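Local coordinates for probable fumarate reductase Ifc3 (Shewanella frigidimarina, PDB 1QO8), which catalyses the one-way reduction of fumarate to succinate in vitro, using one FAD and four covalently bound c-type haems per subunit, at residues A[121-126]-A[143-148]; A[283-288]-A[296-301]. One frame throughout, in Å; residues are numbered along the deposited sequence.

Interaction 1: A[121-126]-A[143-148]; sequences TTQVLV and AGANVI
V124 and I148 are joined through the backbone: V124 O accepts the amide N of I148 at 2.9 Å. V124 N gives its hydrogen to N146 O, and V126 N bonds I148 O, so the two short strands run parallel and in step. Q123 adds a side-chain bond. Its OE1 takes the amide N of N146 at 3.1 Å, fairly straight (155° at the hydrogen), with the donor tilted from the carbonyl plane. CG is anti to the carbonyl carbon (chi1 -66°) and the chain runs on extended, which carries OE1 across to N146. Without the carboxamide, as with an alanine here, the N146 amide would probably lose this acceptor and a gap would open beside A145, whose CB lies 3.6 Å from Q123 OE1. T122 crosses the side chain of I148, its CG2 3.5 Å from I148 CG1. T122 OG1 is buried against I148 CD1 at 3.4 Å and has no polar partner in the model. V124 CB meets V147 CG2 at 4.0 Å on the face covered by helix 131-143. Strand 124-127, helix 131-143 and strand 147-150 form the beta-alpha-beta unit of the Rossmann-type FAD-binding fold.

Interaction 2: A[283-288]-A[296-301]; sequences SVVGAV and YYMIGA
A287 and I299 form the hydrogen-bonded pair of a buried antiparallel contact between strands 284-291 and 295-301 in the FAD-binding part of the chain. A287 N gives its hydrogen to I299 O at 3.0 Å. I299 N returns a longer but straighter bond to A287 O, 169° at the hydrogen. Further along, A301 N bonds V285 O at 3.0 Å, but this donor lies well above the carbonyl plane. G286 and G300 form a non-hydrogen-bonded pair with their CA atoms only 4.0 Å apart. G286 CA comes 3.0 Å from I299 O in a CA-H...O contact. G286 has room for no CB: the place one would take is filled by I299 O and G300 CA, and its backbone angles (positive phi, 149°) would also press a CB against the carbonyl O of V285. The two strands are the arms of a beta hairpin. They are the inner strands of a four-stranded mixed sheet, flanked by strand 271-278 beside 284-291 and strand 120-122 beside 295-301.

V288 and M298 are the other non-hydrogen-bonded pair, with both side chains on the same face. V288 CG1 is anti to its own N (chi1 -175°), and in this position it meets the Y296 ring at its edge, 4.1 Å from CD2. V288 and Y296 also pack on I110 of helix 107-115, and Y296 stacks its ring with H290 and bonds D106 N through OH. M298 is fully extended. Its CG passes 4.0 Å from A287 O, and its CE reaches back along the hairpin to V285, ending 4.4 Å from V285 CG2. A287 and I299 point to the other face, where A287 packs on V273, an FAD-binding residue.

In the fold
Interaction 1 holds strands of the parallel sheet and interaction 2 strands of the mixed sheet. Residues 121-126 run through both sheets. The chain turns a corner at Q123. T122 lies beside strand 295-301, with T122 N probably bonded to G300 O, while V124 to V126 belong to the parallel sheet. Interaction 2 is the more buried. Interaction 1 mixes buried strand residues with exposed G144 and N146, where helix 131-143 gives way to strand 147-150. A side-chain amide joins its backbone bonding, whereas in interaction 2 all the hydrogen bonds across the contact are between backbone atoms. The parallel sheet meets the mixed one where L125 CD1 packs on A287 CB (3.7 Å). Within the mixed sheet, T122 OG1 lies 3.7 Å from I299 CG2.

Interaction 1: A[121-126]-A[143-148]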
loop_
_atom_site.group_PDB
_atom_site.type_symbol
_atom_site.label_atom_id
_atom_site.label_comp_id
_atom_site.label_asym_id
_atom_site.label_seq_id
_atom_site.Cartn_x
_atom_site.Cartn_y
_atom_site.Cartn_z
ATOM N N THR A 121 -11.241 19.779 26.287
ATOM C CA THR A 121 -10.434 18.557 26.497
ATOM C C THR A 121 -11.431 17.491 26.920
ATOM O O THR A 121 -12.483 17.918 27.469
ATOM C CB THR A 121 -9.375 18.815 27.585
ATOM O OG1 THR A 121 -8.312 19.666 27.102
ATOM C CG2 THR A 121 -8.706 17.555 28.072
ATOM N N THR A 122 -11.202 16.220 26.642
ATOM C CA THR A 122 -12.092 15.147 27.040
ATOM C C THR A 122 -11.185 13.997 27.510
ATOM O O THR A 122 -10.031 14.205 27.253
ATOM C CB THR A 122 -12.763 14.276 25.934
ATOM O OG1 THR A 122 -12.537 14.814 24.658
ATOM C CG2 THR A 122 -14.194 14.045 26.330
ATOM N N GLN A 123 -11.676 12.854 27.950
ATOM C CA GLN A 123 -10.784 11.702 28.081
ATOM C C GLN A 123 -10.662 10.871 26.794
ATOM O O GLN A 123 -9.560 10.441 26.381
ATOM C CB GLN A 123 -11.386 10.923 29.271
ATOM C CG GLN A 123 -11.201 11.854 30.496
ATOM C CD GLN A 123 -11.563 11.188 31.786
ATOM O OE1 GLN A 123 -12.477 10.349 31.856
ATOM N NE2 GLN A 123 -10.767 11.597 32.770
ATOM N N VAL A 124 -11.826 10.636 26.137
ATOM C CA VAL A 124 -11.875 9.735 24.960
ATOM C C VAL A 124 -12.568 10.458 23.810
ATOM O O VAL A 124 -13.729 10.871 23.945
ATOM C CB VAL A 124 -12.576 8.403 25.159
ATOM C CG1 VAL A 124 -12.520 7.443 23.937
ATOM C CG2 VAL A 124 -11.945 7.580 26.331
ATOM N N LEU A 125 -11.819 10.700 22.740
ATOM C CA LEU A 125 -12.371 11.218 21.499
ATOM C C LEU A 125 -12.623 10.036 20.532
ATOM O O LEU A 125 -11.657 9.337 20.190
ATOM C CB LEU A 125 -11.343 12.055 20.757
ATOM C CG LEU A 125 -11.703 13.170 19.851
ATOM C CD1 LEU A 125 -10.721 13.247 18.697
ATOM C CD2 LEU A 125 -13.169 13.376 19.413
ATOM N N VAL A 126 -13.882 9.927 20.086
ATOM C CA VAL A 126 -14.215 8.816 19.170
ATOM C C VAL A 126 -14.505 9.464 17.823
ATOM O O VAL A 126 -15.351 10.394 17.795
ATOM C CB VAL A 126 -15.439 8.004 19.593
ATOM C CG1 VAL A 126 -15.712 6.848 18.531
ATOM C CG2 VAL A 126 -15.190 7.326 20.933
ATOM N N ALA A 143 -17.158 2.473 30.939
ATOM C CA ALA A 143 -15.927 2.233 31.680
ATOM C C ALA A 143 -15.637 3.431 32.587
ATOM O O ALA A 143 -14.984 3.250 33.601
ATOM C CB ALA A 143 -14.721 1.934 30.832
ATOM N N GLY A 144 -16.162 4.599 32.266
ATOM C CA GLY A 144 -16.322 5.659 33.241
ATOM C C GLY A 144 -15.539 6.865 32.754
ATOM O O GLY A 144 -15.221 7.748 33.546
ATOM N N ALA A 145 -15.314 6.862 31.427
ATOM C CA ALA A 145 -14.551 7.990 30.883
ATOM C C ALA A 145 -15.522 8.989 30.321
ATOM O O ALA A 145 -16.646 8.629 29.903
ATOM C CB ALA A 145 -13.509 7.507 29.898
ATOM N N ASN A 146 -15.129 10.269 30.329
ATOM C CA ASN A 146 -15.852 11.226 29.493
ATOM C C ASN A 146 -15.473 11.028 28.025
ATOM O O ASN A 146 -14.322 10.684 27.685
ATOM C CB ASN A 146 -15.475 12.650 29.945
ATOM C CG ASN A 146 -15.813 12.899 31.411
ATOM O OD1 ASN A 146 -16.918 12.693 31.907
ATOM N ND2 ASN A 146 -14.839 13.367 32.166
ATOM N N VAL A 147 -16.407 11.308 27.124
ATOM C CA VAL A 147 -16.295 10.941 25.710
ATOM C C VAL A 147 -16.825 12.077 24.846
ATOM O O VAL A 147 -17.880 12.620 25.146
ATOM C CB VAL A 147 -17.135 9.687 25.404
ATOM C CG1 VAL A 147 -17.304 9.383 23.907
ATOM C CG2 VAL A 147 -16.513 8.464 26.051
ATOM N N ILE A 148 -16.118 12.432 23.781
ATOM C CA ILE A 148 -16.721 13.214 22.714
ATOM C C ILE A 148 -16.858 12.261 21.501
ATOM O O ILE A 148 -15.923 11.494 21.351
ATOM C CB ILE A 148 -15.896 14.468 22.386
ATOM C CG1 ILE A 148 -15.980 15.443 23.625
ATOM C CG2 ILE A 148 -16.349 15.176 21.131
ATOM C CD1 ILE A 148 -15.084 16.655 23.415
#

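Interaction 2: A[283-288]-A[296-301]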
loop_
_atom_site.group_PDB
_atom_site.type_symbol
_atom_site.label_atom_id
_atom_site.label_comp_id
_atom_site.label_asym_id
_atom_site.label_seq_id
_atom_site.Cartn_x
_atom_site.Cartn_y
_atom_site.Cartn_z
ATOM N N SER A 283 3.214 10.637 21.418
ATOM C CA SER A 283 1.951 10.348 22.042
ATOM C C SER A 283 0.841 11.093 21.297
ATOM O O SER A 283 1.078 12.261 21.013
ATOM C CB SER A 283 1.871 10.806 23.505
ATOM O OG SER A 283 2.320 9.736 24.311
ATOM N N VAL A 284 -0.244 10.376 21.003
ATOM C CA VAL A 284 -1.379 11.092 20.408
ATOM C C VAL A 284 -2.049 11.817 21.570
ATOM O O VAL A 284 -2.287 11.134 22.573
ATOM C CB VAL A 284 -2.414 10.173 19.719
ATOM C CG1 VAL A 284 -3.674 10.950 19.372
ATOM C CG2 VAL A 284 -1.789 9.555 18.486
ATOM N N VAL A 285 -2.262 13.105 21.388
ATOM C CA VAL A 285 -2.887 13.876 22.465
ATOM C C VAL A 285 -4.086 14.679 21.977
ATOM O O VAL A 285 -4.524 15.500 22.790
ATOM C CB VAL A 285 -1.909 14.874 23.120
ATOM C CG1 VAL A 285 -0.821 14.131 23.902
ATOM C CG2 VAL A 285 -1.287 15.837 22.116
ATOM N N GLY A 286 -4.687 14.399 20.838
ATOM C CA GLY A 286 -6.012 15.044 20.545
ATOM C C GLY A 286 -5.999 15.173 19.008
ATOM O O GLY A 286 -5.277 14.384 18.396
ATOM N N ALA A 287 -6.752 16.107 18.433
ATOM C CA ALA A 287 -6.947 15.994 16.983
ATOM C C ALA A 287 -7.537 17.315 16.569
ATOM O O ALA A 287 -8.204 17.899 17.427
ATOM C CB ALA A 287 -8.016 14.873 16.790
ATOM N N VAL A 288 -7.255 17.787 15.382
ATOM C CA VAL A 288 -7.881 18.963 14.848
ATOM C C VAL A 288 -9.128 18.552 14.074
ATOM O O VAL A 288 -9.118 17.655 13.187
ATOM C CB VAL A 288 -6.924 19.680 13.889
ATOM C CG1 VAL A 288 -7.540 20.995 13.411
ATOM C CG2 VAL A 288 -5.557 19.965 14.575
ATOM N N TYR A 296 -11.843 25.433 12.427
ATOM C CA TYR A 296 -10.828 24.504 12.886
ATOM C C TYR A 296 -10.532 24.729 14.333
ATOM O O TYR A 296 -10.323 25.893 14.736
ATOM C CB TYR A 296 -9.533 24.627 12.101
ATOM C CG TYR A 296 -9.641 24.196 10.645
ATOM C CD1 TYR A 296 -10.212 25.020 9.682
ATOM C CD2 TYR A 296 -9.177 22.955 10.251
ATOM C CE1 TYR A 296 -10.276 24.587 8.377
ATOM C CE2 TYR A 296 -9.229 22.533 8.938
ATOM C CZ TYR A 296 -9.792 23.333 8.017
ATOM O OH TYR A 296 -9.865 22.949 6.708
ATOM N N TYR A 297 -10.434 23.670 15.093
ATOM C CA TYR A 297 -10.147 23.781 16.521
ATOM C C TYR A 297 -9.556 22.471 17.015
ATOM O O TYR A 297 -9.746 21.450 16.313
ATOM C CB TYR A 297 -11.359 24.098 17.351
ATOM C CG TYR A 297 -12.444 23.070 17.476
ATOM C CD1 TYR A 297 -13.352 22.927 16.423
ATOM C CD2 TYR A 297 -12.563 22.272 18.588
ATOM C CE1 TYR A 297 -14.366 21.972 16.510
ATOM C CE2 TYR A 297 -13.569 21.326 18.673
ATOM C CZ TYR A 297 -14.468 21.191 17.617
ATOM O OH TYR A 297 -15.480 20.287 17.707
ATOM N N MET A 298 -8.967 22.452 18.183
ATOM C CA MET A 298 -8.269 21.263 18.634
ATOM C C MET A 298 -9.038 20.826 19.878
ATOM O O MET A 298 -9.382 21.669 20.688
ATOM C CB MET A 298 -6.790 21.394 18.992
ATOM C CG MET A 298 -6.114 20.285 19.792
ATOM S SD MET A 298 -4.297 20.524 19.942
ATOM C CE MET A 298 -3.912 19.238 21.114
ATOM N N ILE A 299 -9.232 19.510 19.943
ATOM C CA ILE A 299 -9.721 18.853 21.122
ATOM C C ILE A 299 -8.519 18.091 21.711
ATOM O O ILE A 299 -7.951 17.349 20.944
ATOM C CB ILE A 299 -10.839 17.830 20.805
ATOM C CG1 ILE A 299 -12.062 18.498 20.180
ATOM C CG2 ILE A 299 -11.235 17.001 22.001
ATOM C CD1 ILE A 299 -13.071 17.506 19.588
ATOM N N GLY A 300 -8.193 18.266 22.986
ATOM C CA GLY A 300 -7.079 17.458 23.538
ATOM C C GLY A 300 -7.761 16.280 24.214
ATOM O O GLY A 300 -8.913 16.373 24.696
ATOM N N ALA A 301 -7.073 15.162 24.251
ATOM C CA ALA A 301 -7.743 13.944 24.701
ATOM C C ALA A 301 -6.607 12.995 25.088
ATOM O O ALA A 301 -5.601 13.044 24.377
ATOM C CB ALA A 301 -8.536 13.361 23.509
#